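Local coordinates for protein VlsE1 (PDB 1L8W) that is a variable surface lipoprotein of the Lyme disease spirochaete, probably serving escape from the host immune response by antigenic variation, at residues Gly158-Ile163 against Ile276-Met281; Glu206-Ala211 against Glu295-Ala300; Ala71-Thr76 against Asp322-Gly327. One frame throughout, in Å; residues are numbered along the deposited sequence.

Interaction 1 of 3, residues Gly158-Ile163 against Ile276-Met281; sequences GIAKGI and IALRGM
Ile159 and Ala160 on helix 153-170 meet Leu278 and Met281 on helix 269-281 in a predominantly apolar, buried helix-helix contact, whose centre lies about 4 Å from the centre of the chain. The two segments run at 118° to each other, and their axes stay 10.7 Å apart, so side chains rather than backbones fill the gap. Ile159 does most of the reaching and sends out two branches. CG2, anti to its backbone N, comes within 4.2 Å of Leu278 CD2 and equally near the selenium of Met281, a selenomethionine. The longer branch ends in CD1, which sits 4.1 Å from Met281 CB and 3.8 Å from Met281 O, over the last turn of helix 269-281. Leu278 points its CB across the contact rather than into it; its CD2 methyl makes up the difference and rests against both Ile159 CG2 and Ala160 CB, 4.2 Å from the latter. Around this patch, Ile248 touches both Ala160 and Leu278, Ile227 covers Ala160, and Val309 and Leu313 of helix 294-333 close over Met281. With no hydrogen bond crossing between the segments, the two helices are held here by van der Waals packing of side chains, with Met281 O beside the Ile159 methyl, within a hydrophobic core to which several helices contribute.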
ATOM      1  N   GLY A 158       5.949   0.855   9.127  1.00 16.63           N
ATOM      2  CA  GLY A 158       4.767   0.810   9.968  1.00 13.43           C
ATOM      3  C   GLY A 158       3.516   0.552   9.154  1.00 15.34           C
ATOM      4  O   GLY A 158       2.631  -0.197   9.563  1.00 17.44           O
ATOM      5  N   ILE A 159       3.429   1.177   7.988  1.00 17.13           N
ATOM      6  CA  ILE A 159       2.257   0.973   7.156  1.00 18.48           C
ATOM      7  C   ILE A 159       2.223  -0.488   6.719  1.00 18.89           C
ATOM      8  O   ILE A 159       1.166  -1.119   6.726  1.00 18.18           O
ATOM      9  CB  ILE A 159       2.275   1.930   5.942  1.00 18.65           C
ATOM     10  CG1 ILE A 159       2.040   3.366   6.429  1.00 17.06           C
ATOM     11  CG2 ILE A 159       1.193   1.551   4.929  1.00 14.78           C
ATOM     12  CD1 ILE A 159       2.044   4.394   5.321  1.00 16.64           C
ATOM     13  N   ALA A 160       3.390  -1.026   6.366  1.00 20.93           N
ATOM     14  CA  ALA A 160       3.493  -2.422   5.938  1.00 21.07           C
ATOM     15  C   ALA A 160       3.120  -3.382   7.076  1.00 22.76           C
ATOM     16  O   ALA A 160       2.322  -4.311   6.893  1.00 21.39           O
ATOM     17  CB  ALA A 160       4.911  -2.712   5.451  1.00 20.68           C
ATOM     18  N   LYS A 161       3.690  -3.147   8.254  1.00 22.82           N
ATOM     19  CA  LYS A 161       3.421  -4.000   9.396  1.00 22.80           C
ATOM     20  C   LYS A 161       1.948  -3.947   9.749  1.00 23.78           C
ATOM     21  O   LYS A 161       1.351  -4.962  10.112  1.00 22.68           O
ATOM     22  CB  LYS A 161       4.268  -3.572  10.595  1.00 26.09           C
ATOM     23  CG  LYS A 161       4.002  -4.382  11.848  1.00 25.78           C
ATOM     24  CD  LYS A 161       4.931  -3.966  12.970  1.00 31.08           C
ATOM     25  CE  LYS A 161       4.670  -4.773  14.233  1.00 32.54           C
ATOM     26  NZ  LYS A 161       5.602  -4.386  15.326  1.00 35.78           N
ATOM     27  N   GLY A 162       1.359  -2.759   9.644  1.00 24.49           N
ATOM     28  CA  GLY A 162      -0.051  -2.625   9.952  1.00 24.07           C
ATOM     29  C   GLY A 162      -0.836  -3.505   9.001  1.00 23.23           C
ATOM     30  O   GLY A 162      -1.713  -4.261   9.412  1.00 21.20           O
ATOM     31  N   ILE A 163      -0.504  -3.405   7.718  1.00 24.84           N
ATOM     32  CA  ILE A 163      -1.163  -4.197   6.689  1.00 24.69           C
ATOM     33  C   ILE A 163      -0.968  -5.693   6.935  1.00 24.06           C
ATOM     34  O   ILE A 163      -1.899  -6.473   6.772  1.00 23.60           O
ATOM     35  CB  ILE A 163      -0.643  -3.822   5.291  1.00 25.81           C
ATOM     36  CG1 ILE A 163      -1.083  -2.397   4.958  1.00 22.52           C
ATOM     37  CG2 ILE A 163      -1.155  -4.813   4.255  1.00 26.70           C
ATOM     38  CD1 ILE A 163      -0.743  -1.952   3.562  1.00 22.33           C
ATOM     39  N   ILE A 276       5.570   0.972  -5.150  1.00 17.42           N
ATOM     40  CA  ILE A 276       4.860   2.157  -5.574  1.00 16.51           C
ATOM     41  C   ILE A 276       3.757   2.541  -4.593  1.00 16.27           C
ATOM     42  O   ILE A 276       3.694   3.690  -4.156  1.00 17.36           O
ATOM     43  CB  ILE A 276       4.269   1.947  -6.996  1.00 15.63           C
ATOM     44  CG1 ILE A 276       5.414   1.940  -8.021  1.00 17.46           C
ATOM     45  CG2 ILE A 276       3.247   3.016  -7.313  1.00 14.50           C
ATOM     46  CD1 ILE A 276       4.989   1.786  -9.476  1.00 13.12           C
ATOM     47  N   ALA A 277       2.906   1.589  -4.228  1.00 16.14           N
ATOM     48  CA  ALA A 277       1.810   1.887  -3.302  1.00 17.19           C
ATOM     49  C   ALA A 277       2.314   2.298  -1.922  1.00 18.17           C
ATOM     50  O   ALA A 277       1.758   3.210  -1.306  1.00 17.30           O
ATOM     51  CB  ALA A 277       0.869   0.690  -3.182  1.00 18.57           C
ATOM     52  N   LEU A 278       3.361   1.634  -1.442  1.00 14.70           N
ATOM     53  CA  LEU A 278       3.929   1.962  -0.138  1.00 16.55           C
ATOM     54  C   LEU A 278       4.535   3.361  -0.141  1.00 18.45           C
ATOM     55  O   LEU A 278       4.359   4.122   0.811  1.00 20.48           O
ATOM     56  CB  LEU A 278       5.009   0.954   0.251  1.00 13.69           C
ATOM     57  CG  LEU A 278       4.545  -0.340   0.921  1.00 17.24           C
ATOM     58  CD1 LEU A 278       5.674  -1.348   0.916  1.00 14.22           C
ATOM     59  CD2 LEU A 278       4.076  -0.048   2.345  1.00 12.18           C
ATOM     60  N   ARG A 279       5.241   3.696  -1.218  1.00 16.09           N
ATOM     61  CA  ARG A 279       5.881   4.996  -1.336  1.00 16.13           C
ATOM     62  C   ARG A 279       4.831   6.098  -1.388  1.00 17.93           C
ATOM     63  O   ARG A 279       4.964   7.123  -0.720  1.00 14.44           O
ATOM     64  CB  ARG A 279       6.743   5.030  -2.592  1.00 15.36           C
ATOM     65  CG  ARG A 279       7.418   6.351  -2.859  1.00 13.97           C
ATOM     66  CD  ARG A 279       8.888   6.232  -2.586  1.00 20.36           C
ATOM     67  NE  ARG A 279       9.662   7.122  -3.423  1.00 17.24           N
ATOM     68  CZ  ARG A 279      10.976   7.279  -3.324  1.00 19.41           C
ATOM     69  NH1 ARG A 279      11.663   6.606  -2.407  1.00 18.82           N
ATOM     70  NH2 ARG A 279      11.604   8.087  -4.161  1.00 17.02           N
ATOM     71  N   GLY A 280       3.787   5.869  -2.183  1.00 19.08           N
ATOM     72  CA  GLY A 280       2.713   6.835  -2.304  1.00 18.32           C
ATOM     73  C   GLY A 280       1.936   7.074  -1.014  1.00 19.90           C
ATOM     74  O   GLY A 280       1.447   8.179  -0.785  1.00 21.14           O
HETATM   75  N   MSE A 281       1.817   6.054  -0.167  1.00 19.92           N
HETATM   76  CA  MSE A 281       1.088   6.195   1.090  1.00 20.54           C
HETATM   77  C   MSE A 281       1.942   6.773   2.217  1.00 19.39           C
HETATM   78  O   MSE A 281       1.421   7.441   3.114  1.00 18.46           O
HETATM   79  CB  MSE A 281       0.554   4.840   1.578  1.00 20.81           C
HETATM   80  CG  MSE A 281      -0.435   4.134   0.685  1.00 27.62           C
HETATM   81 SE   MSE A 281      -1.024   2.444   1.501  1.00 35.37          SE
HETATM   82  CE  MSE A 281      -2.705   2.999   2.185  1.00 35.08           C
TER

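Interaction 2 of 3, residues Glu206-Ala211 against Glu295-Ala300; sequences EAASKA and EKAEGA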
ATOM      1  N   GLU A 206       8.834   7.659 -20.035  1.00 25.70           N
ATOM      2  CA  GLU A 206       8.790   6.212 -20.223  1.00 25.45           C
ATOM      3  C   GLU A 206       8.810   5.396 -18.930  1.00 24.98           C
ATOM      4  O   GLU A 206       8.177   4.337 -18.846  1.00 25.00           O
ATOM      5  CB  GLU A 206       9.956   5.765 -21.106  1.00 26.05           C
ATOM      6  CG  GLU A 206      10.314   4.292 -20.932  1.00 31.08           C
ATOM      7  CD  GLU A 206      11.531   3.890 -21.731  1.00 32.84           C
ATOM      8  OE1 GLU A 206      12.541   4.617 -21.667  1.00 35.04           O
ATOM      9  OE2 GLU A 206      11.482   2.848 -22.416  1.00 36.24           O
ATOM     10  N   ALA A 207       9.554   5.870 -17.935  1.00 22.66           N
ATOM     11  CA  ALA A 207       9.641   5.164 -16.663  1.00 19.56           C
ATOM     12  C   ALA A 207       8.317   5.269 -15.905  1.00 20.18           C
ATOM     13  O   ALA A 207       7.934   4.342 -15.190  1.00 18.59           O
ATOM     14  CB  ALA A 207      10.772   5.728 -15.827  1.00 18.96           C
ATOM     15  N   ALA A 208       7.628   6.400 -16.068  1.00 18.02           N
ATOM     16  CA  ALA A 208       6.342   6.624 -15.413  1.00 18.51           C
ATOM     17  C   ALA A 208       5.307   5.704 -16.033  1.00 18.39           C
ATOM     18  O   ALA A 208       4.354   5.298 -15.370  1.00 19.21           O
ATOM     19  CB  ALA A 208       5.902   8.080 -15.570  1.00 17.32           C
ATOM     20  N   SER A 209       5.492   5.389 -17.313  1.00 18.43           N
ATOM     21  CA  SER A 209       4.579   4.497 -18.016  1.00 15.40           C
ATOM     22  C   SER A 209       4.813   3.077 -17.497  1.00 15.99           C
ATOM     23  O   SER A 209       3.874   2.287 -17.357  1.00 18.01           O
ATOM     24  CB  SER A 209       4.830   4.572 -19.525  1.00 17.30           C
ATOM     25  OG  SER A 209       3.819   3.915 -20.270  1.00 17.78           O
ATOM     26  N   LYS A 210       6.070   2.772 -17.196  1.00 17.06           N
ATOM     27  CA  LYS A 210       6.459   1.468 -16.669  1.00 17.03           C
ATOM     28  C   LYS A 210       5.810   1.253 -15.308  1.00 18.61           C
ATOM     29  O   LYS A 210       5.296   0.167 -15.015  1.00 16.19           O
ATOM     30  CB  LYS A 210       7.983   1.389 -16.533  1.00 18.91           C
ATOM     31  CG  LYS A 210       8.747   1.507 -17.866  1.00 20.79           C
ATOM     32  CD  LYS A 210       8.238   0.488 -18.879  1.00 23.82           C
ATOM     33  CE  LYS A 210       9.046   0.510 -20.175  1.00 27.79           C
ATOM     34  NZ  LYS A 210      10.399  -0.098 -20.006  1.00 30.06           N
ATOM     35  N   ALA A 211       5.825   2.303 -14.484  1.00 19.26           N
ATOM     36  CA  ALA A 211       5.236   2.246 -13.146  1.00 19.25           C
ATOM     37  C   ALA A 211       3.737   2.033 -13.237  1.00 19.48           C
ATOM     38  O   ALA A 211       3.170   1.257 -12.468  1.00 22.45           O
ATOM     39  CB  ALA A 211       5.537   3.536 -12.376  1.00 20.59           C
ATOM     40  N   GLU A 295       6.208  17.793 -16.370  1.00 41.13           N
ATOM     41  CA  GLU A 295       4.987  17.940 -17.142  1.00 40.66           C
ATOM     42  C   GLU A 295       4.774  16.785 -18.109  1.00 38.21           C
ATOM     43  O   GLU A 295       3.649  16.496 -18.509  1.00 37.16           O
ATOM     44  CB  GLU A 295       5.030  19.258 -17.918  1.00 42.83           C
ATOM     45  CG  GLU A 295       5.449  20.449 -17.070  1.00 48.71           C
ATOM     46  CD  GLU A 295       6.938  20.755 -17.166  1.00 52.76           C
ATOM     47  OE1 GLU A 295       7.757  19.804 -17.140  1.00 51.41           O
ATOM     48  OE2 GLU A 295       7.289  21.955 -17.259  1.00 54.80           O
ATOM     49  N   LYS A 296       5.857  16.113 -18.471  1.00 35.99           N
ATOM     50  CA  LYS A 296       5.784  15.018 -19.432  1.00 33.51           C
ATOM     51  C   LYS A 296       5.511  13.652 -18.810  1.00 30.19           C
ATOM     52  O   LYS A 296       4.994  12.753 -19.482  1.00 28.01           O
ATOM     53  CB  LYS A 296       7.087  14.973 -20.244  1.00 34.82           C
ATOM     54  CG  LYS A 296       7.080  13.988 -21.405  1.00 36.26           C
ATOM     55  CD  LYS A 296       8.387  14.012 -22.206  1.00 39.29           C
ATOM     56  CE  LYS A 296       8.648  15.381 -22.832  1.00 40.99           C
ATOM     57  NZ  LYS A 296       9.615  15.314 -23.976  1.00 41.22           N
ATOM     58  N   ALA A 297       5.839  13.499 -17.528  1.00 28.38           N
ATOM     59  CA  ALA A 297       5.656  12.221 -16.849  1.00 26.41           C
ATOM     60  C   ALA A 297       4.815  12.277 -15.573  1.00 24.35           C
ATOM     61  O   ALA A 297       4.433  11.239 -15.038  1.00 25.40           O
ATOM     62  CB  ALA A 297       7.025  11.612 -16.543  1.00 26.90           C
ATOM     63  N   GLU A 298       4.528  13.478 -15.090  1.00 22.21           N
ATOM     64  CA  GLU A 298       3.734  13.671 -13.867  1.00 24.17           C
ATOM     65  C   GLU A 298       2.441  12.841 -13.846  1.00 23.30           C
ATOM     66  O   GLU A 298       2.229  11.995 -12.962  1.00 22.10           O
ATOM     67  CB  GLU A 298       3.369  15.147 -13.737  1.00 27.86           C
ATOM     68  CG  GLU A 298       2.852  15.567 -12.377  1.00 35.84           C
ATOM     69  CD  GLU A 298       2.564  17.061 -12.332  1.00 39.80           C
ATOM     70  OE1 GLU A 298       3.391  17.841 -12.866  1.00 38.99           O
ATOM     71  OE2 GLU A 298       1.522  17.453 -11.763  1.00 40.21           O
ATOM     72  N   GLY A 299       1.584  13.111 -14.828  1.00 20.28           N
ATOM     73  CA  GLY A 299       0.306  12.434 -14.951  1.00 21.17           C
ATOM     74  C   GLY A 299       0.369  10.927 -14.847  1.00 21.09           C
ATOM     75  O   GLY A 299      -0.450  10.315 -14.171  1.00 20.13           O
ATOM     76  N   ALA A 300       1.358  10.334 -15.501  1.00 21.55           N
ATOM     77  CA  ALA A 300       1.526   8.889 -15.498  1.00 21.35           C
ATOM     78  C   ALA A 300       1.922   8.322 -14.139  1.00 22.38           C
ATOM     79  O   ALA A 300       1.352   7.335 -13.683  1.00 20.90           O
ATOM     80  CB  ALA A 300       2.555   8.489 -16.545  1.00 20.82           C
TER
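Ala208 on helix 205-216 is the centre of the apolar packing, its methyl directed toward helix 294-333. Ala208 CB lies 3.5 Å from Ala300 CB, a tight methyl-methyl contact, and 3.8 Å from Ala297 CB, so that one methyl is set against two that come from neighbouring turns of the other helix. Backbone takes part as well: Ala208 CB is 3.5 Å from Ala297 O, and Ala300 CB stands 3.8 Å from Ala208 O. Such contacts are possible because the side chains that meet are so short. The two segments run almost exactly side by side, at 3° with the same N-to-C sense, and their axes come to 8.2 Å, a close-set parallel helix pair with alanines on the facing sides. It joins the short helix 205-216 to the beginning of the long helix 294-333, near one end of the elongated, mostly helical molecule. That first part of the long helix is kinked: the N atoms of Gly299 and Ala300 lack bonds to the preceding turn, and the phi of -125° at Ala297 is consistent with the distortion there. Polar links lie beside the alanines, not among them. No hydrogen bond spans the two segments, but Ser205, just before 206-211, reaches across with OG in a weak bond to Lys296 O, and Asp204 OD1 accepts from Ala207 N. On helix 205-216 itself, Lys210 NZ makes a long salt bridge of 4.0 Å to Glu206 OE2, one turn back, and a weak hydrogen bond to Asn186 O.

Interaction 3 of 3, residues Ala71-Thr76 against Asp322-Gly327; sequences AKLEKT and DAVSSG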
ATOM      1  N   ALA A  71     -13.253   3.140  13.286  1.00 19.53           N
ATOM      2  CA  ALA A  71     -14.553   3.564  13.808  1.00 19.94           C
ATOM      3  C   ALA A  71     -15.664   2.547  13.550  1.00 21.53           C
ATOM      4  O   ALA A  71     -16.421   2.196  14.456  1.00 20.76           O
ATOM      5  CB  ALA A  71     -14.936   4.903  13.210  1.00 18.43           C
ATOM      6  N   LYS A  72     -15.762   2.078  12.308  1.00 22.90           N
ATOM      7  CA  LYS A  72     -16.780   1.098  11.945  1.00 23.97           C
ATOM      8  C   LYS A  72     -16.560  -0.219  12.680  1.00 23.02           C
ATOM      9  O   LYS A  72     -17.510  -0.883  13.081  1.00 22.87           O
ATOM     10  CB  LYS A  72     -16.767   0.846  10.430  1.00 27.07           C
ATOM     11  CG  LYS A  72     -17.113   2.053   9.575  1.00 30.06           C
ATOM     12  CD  LYS A  72     -17.059   1.699   8.083  1.00 33.88           C
ATOM     13  CE  LYS A  72     -17.414   2.885   7.190  1.00 36.60           C
ATOM     14  NZ  LYS A  72     -17.331   2.552   5.733  1.00 37.18           N
ATOM     15  N   LEU A  73     -15.300  -0.602  12.851  1.00 24.31           N
ATOM     16  CA  LEU A  73     -14.978  -1.839  13.549  1.00 25.92           C
ATOM     17  C   LEU A  73     -15.332  -1.743  15.028  1.00 26.06           C
ATOM     18  O   LEU A  73     -15.827  -2.696  15.617  1.00 26.39           O
ATOM     19  CB  LEU A  73     -13.491  -2.170  13.391  1.00 24.58           C
ATOM     20  CG  LEU A  73     -13.055  -2.602  11.995  1.00 23.16           C
ATOM     21  CD1 LEU A  73     -11.583  -2.930  12.016  1.00 22.19           C
ATOM     22  CD2 LEU A  73     -13.867  -3.816  11.553  1.00 23.02           C
ATOM     23  N   GLU A  74     -15.073  -0.587  15.624  1.00 27.34           N
ATOM     24  CA  GLU A  74     -15.380  -0.372  17.037  1.00 24.86           C
ATOM     25  C   GLU A  74     -16.878  -0.403  17.296  1.00 25.02           C
ATOM     26  O   GLU A  74     -17.340  -1.026  18.257  1.00 25.56           O
ATOM     27  CB  GLU A  74     -14.798   0.960  17.496  1.00 23.23           C
ATOM     28  CG  GLU A  74     -13.316   0.877  17.827  1.00 20.07           C
ATOM     29  CD  GLU A  74     -12.641   2.230  17.812  1.00 21.13           C
ATOM     30  OE1 GLU A  74     -13.336   3.244  18.032  1.00 18.58           O
ATOM     31  OE2 GLU A  74     -11.410   2.277  17.588  1.00 21.31           O
ATOM     32  N   LYS A  75     -17.636   0.259  16.430  1.00 23.76           N
ATOM     33  CA  LYS A  75     -19.082   0.288  16.577  1.00 23.40           C
ATOM     34  C   LYS A  75     -19.677  -1.108  16.413  1.00 24.38           C
ATOM     35  O   LYS A  75     -20.542  -1.530  17.188  1.00 22.51           O
ATOM     36  CB  LYS A  75     -19.702   1.233  15.551  1.00 23.65           C
ATOM     37  CG  LYS A  75     -21.193   1.335  15.713  1.00 24.96           C
ATOM     38  CD  LYS A  75     -21.725   2.688  15.318  1.00 26.01           C
ATOM     39  CE  LYS A  75     -23.082   2.905  15.985  1.00 27.77           C
ATOM     40  NZ  LYS A  75     -23.992   1.732  15.803  1.00 25.69           N
ATOM     41  N   THR A  76     -19.218  -1.819  15.390  1.00 24.87           N
ATOM     42  CA  THR A  76     -19.688  -3.176  15.152  1.00 25.38           C
ATOM     43  C   THR A  76     -19.400  -4.030  16.391  1.00 25.79           C
ATOM     44  O   THR A  76     -20.220  -4.853  16.782  1.00 25.91           O
ATOM     45  CB  THR A  76     -18.992  -3.796  13.912  1.00 24.00           C
ATOM     46  OG1 THR A  76     -19.598  -3.282  12.718  1.00 24.43           O
ATOM     47  CG2 THR A  76     -19.107  -5.309  13.928  1.00 24.89           C
ATOM     48  N   ASP A 322     -15.117  -9.364   4.517  1.00 28.91           N
ATOM     49  CA  ASP A 322     -15.431 -10.783   4.547  1.00 31.25           C
ATOM     50  C   ASP A 322     -15.121 -11.401   5.902  1.00 32.36           C
ATOM     51  O   ASP A 322     -15.892 -12.210   6.407  1.00 33.86           O
ATOM     52  CB  ASP A 322     -14.662 -11.533   3.458  1.00 32.27           C
ATOM     53  CG  ASP A 322     -15.116 -11.157   2.060  1.00 34.72           C
ATOM     54  OD1 ASP A 322     -16.333 -10.958   1.846  1.00 34.89           O
ATOM     55  OD2 ASP A 322     -14.250 -11.075   1.167  1.00 36.58           O
ATOM     56  N   ALA A 323     -13.989 -11.029   6.491  1.00 34.10           N
ATOM     57  CA  ALA A 323     -13.610 -11.564   7.798  1.00 34.74           C
ATOM     58  C   ALA A 323     -14.736 -11.343   8.809  1.00 36.11           C
ATOM     59  O   ALA A 323     -15.096 -12.245   9.570  1.00 35.63           O
ATOM     60  CB  ALA A 323     -12.330 -10.897   8.287  1.00 33.97           C
ATOM     61  N   VAL A 324     -15.291 -10.137   8.799  1.00 37.40           N
ATOM     62  CA  VAL A 324     -16.371  -9.764   9.705  1.00 38.31           C
ATOM     63  C   VAL A 324     -17.666 -10.495   9.383  1.00 39.32           C
ATOM     64  O   VAL A 324     -18.319 -11.037  10.276  1.00 39.56           O
ATOM     65  CB  VAL A 324     -16.623  -8.227   9.657  1.00 37.64           C
ATOM     66  CG1 VAL A 324     -17.870  -7.864  10.444  1.00 37.88           C
ATOM     67  CG2 VAL A 324     -15.424  -7.494  10.226  1.00 35.43           C
ATOM     68  N   SER A 325     -18.037 -10.511   8.107  1.00 40.91           N
ATOM     69  CA  SER A 325     -19.268 -11.174   7.681  1.00 43.19           C
ATOM     70  C   SER A 325     -19.310 -12.644   8.104  1.00 43.68           C
ATOM     71  O   SER A 325     -20.283 -13.093   8.709  1.00 43.20           O
ATOM     72  CB  SER A 325     -19.420 -11.073   6.163  1.00 43.28           C
ATOM     73  OG  SER A 325     -18.328 -11.698   5.512  1.00 46.47           O
ATOM     74  N   SER A 326     -18.253 -13.386   7.786  1.00 44.85           N
ATOM     75  CA  SER A 326     -18.185 -14.799   8.140  1.00 46.21           C
ATOM     76  C   SER A 326     -18.190 -14.968   9.656  1.00 46.12           C
ATOM     77  O   SER A 326     -18.604 -16.005  10.171  1.00 47.35           O
ATOM     78  CB  SER A 326     -16.927 -15.449   7.543  1.00 46.02           C
ATOM     79  OG  SER A 326     -15.743 -14.973   8.157  1.00 49.05           O
ATOM     80  N   GLY A 327     -17.721 -13.946  10.366  1.00 45.69           N
ATOM     81  CA  GLY A 327     -17.706 -14.010  11.814  1.00 44.90           C
ATOM     82  C   GLY A 327     -19.114 -13.803  12.340  1.00 45.57           C
ATOM     83  O   GLY A 327     -19.577 -14.529  13.219  1.00 44.27           O
TER
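Val324 on helix 294-333 meets Leu73 and Thr76 on helix 59-80 through methyl groups, one prong to each partner. Its CG2 comes within 4.2 Å of Leu73 CD2, while CG1, anti to the backbone N (chi1 172°), approaches Thr76 CG2 at a looser 4.5 Å. Leu73 directs its CB past the other helix, and the CD2 methyl is what turns inward. This is a light contact, 82 Å² in all, between two helices of the elongated bundle; helix 106-131 packs against the same helix 59-80, with Leu121 and Val122 touching Leu73, Leu118 touching Thr76, and Lys126 NZ in a salt bridge to Glu74 OE2. Hydrogen bonds of the side chains stay within each helix. Thr76 keeps its hydroxyl turned back along its own helix, where OG1 gives a weak bond of 3.2 Å to Lys72 O, leaving CG2 as the branch that faces Val324. Ser325 OG also bonds within its own helix, donating to Asp322 O at 2.6 Å with the donor tilted 26° from the carbonyl plane, and has a second, weak bond to Gly321 O; Asp322 O also takes the backbone bond from Ser326 N.

Overall arrangement
Along the chain, interaction 3 closes the widest loop, from helix 59-80 to helix 294-333, and both other contacts are nested within it. Interactions 1 and 2 interlock, their segments alternating in the order 158-163, 206-211, 276-281, 295-300. Interaction 1 lies near the middle of the molecule, its centre about 21 Å from that of interaction 2 and about 22 Å from that of interaction 3. It touches interaction 2, where Ile276 CD1 packs 3.4 Å from Ala211 CB. Interactions 2 and 3 have centres about 39 Å apart, on opposite sides of the chain's centre, yet share helix 294-333, which thus runs as a common spine linking both ends of this surface antigen.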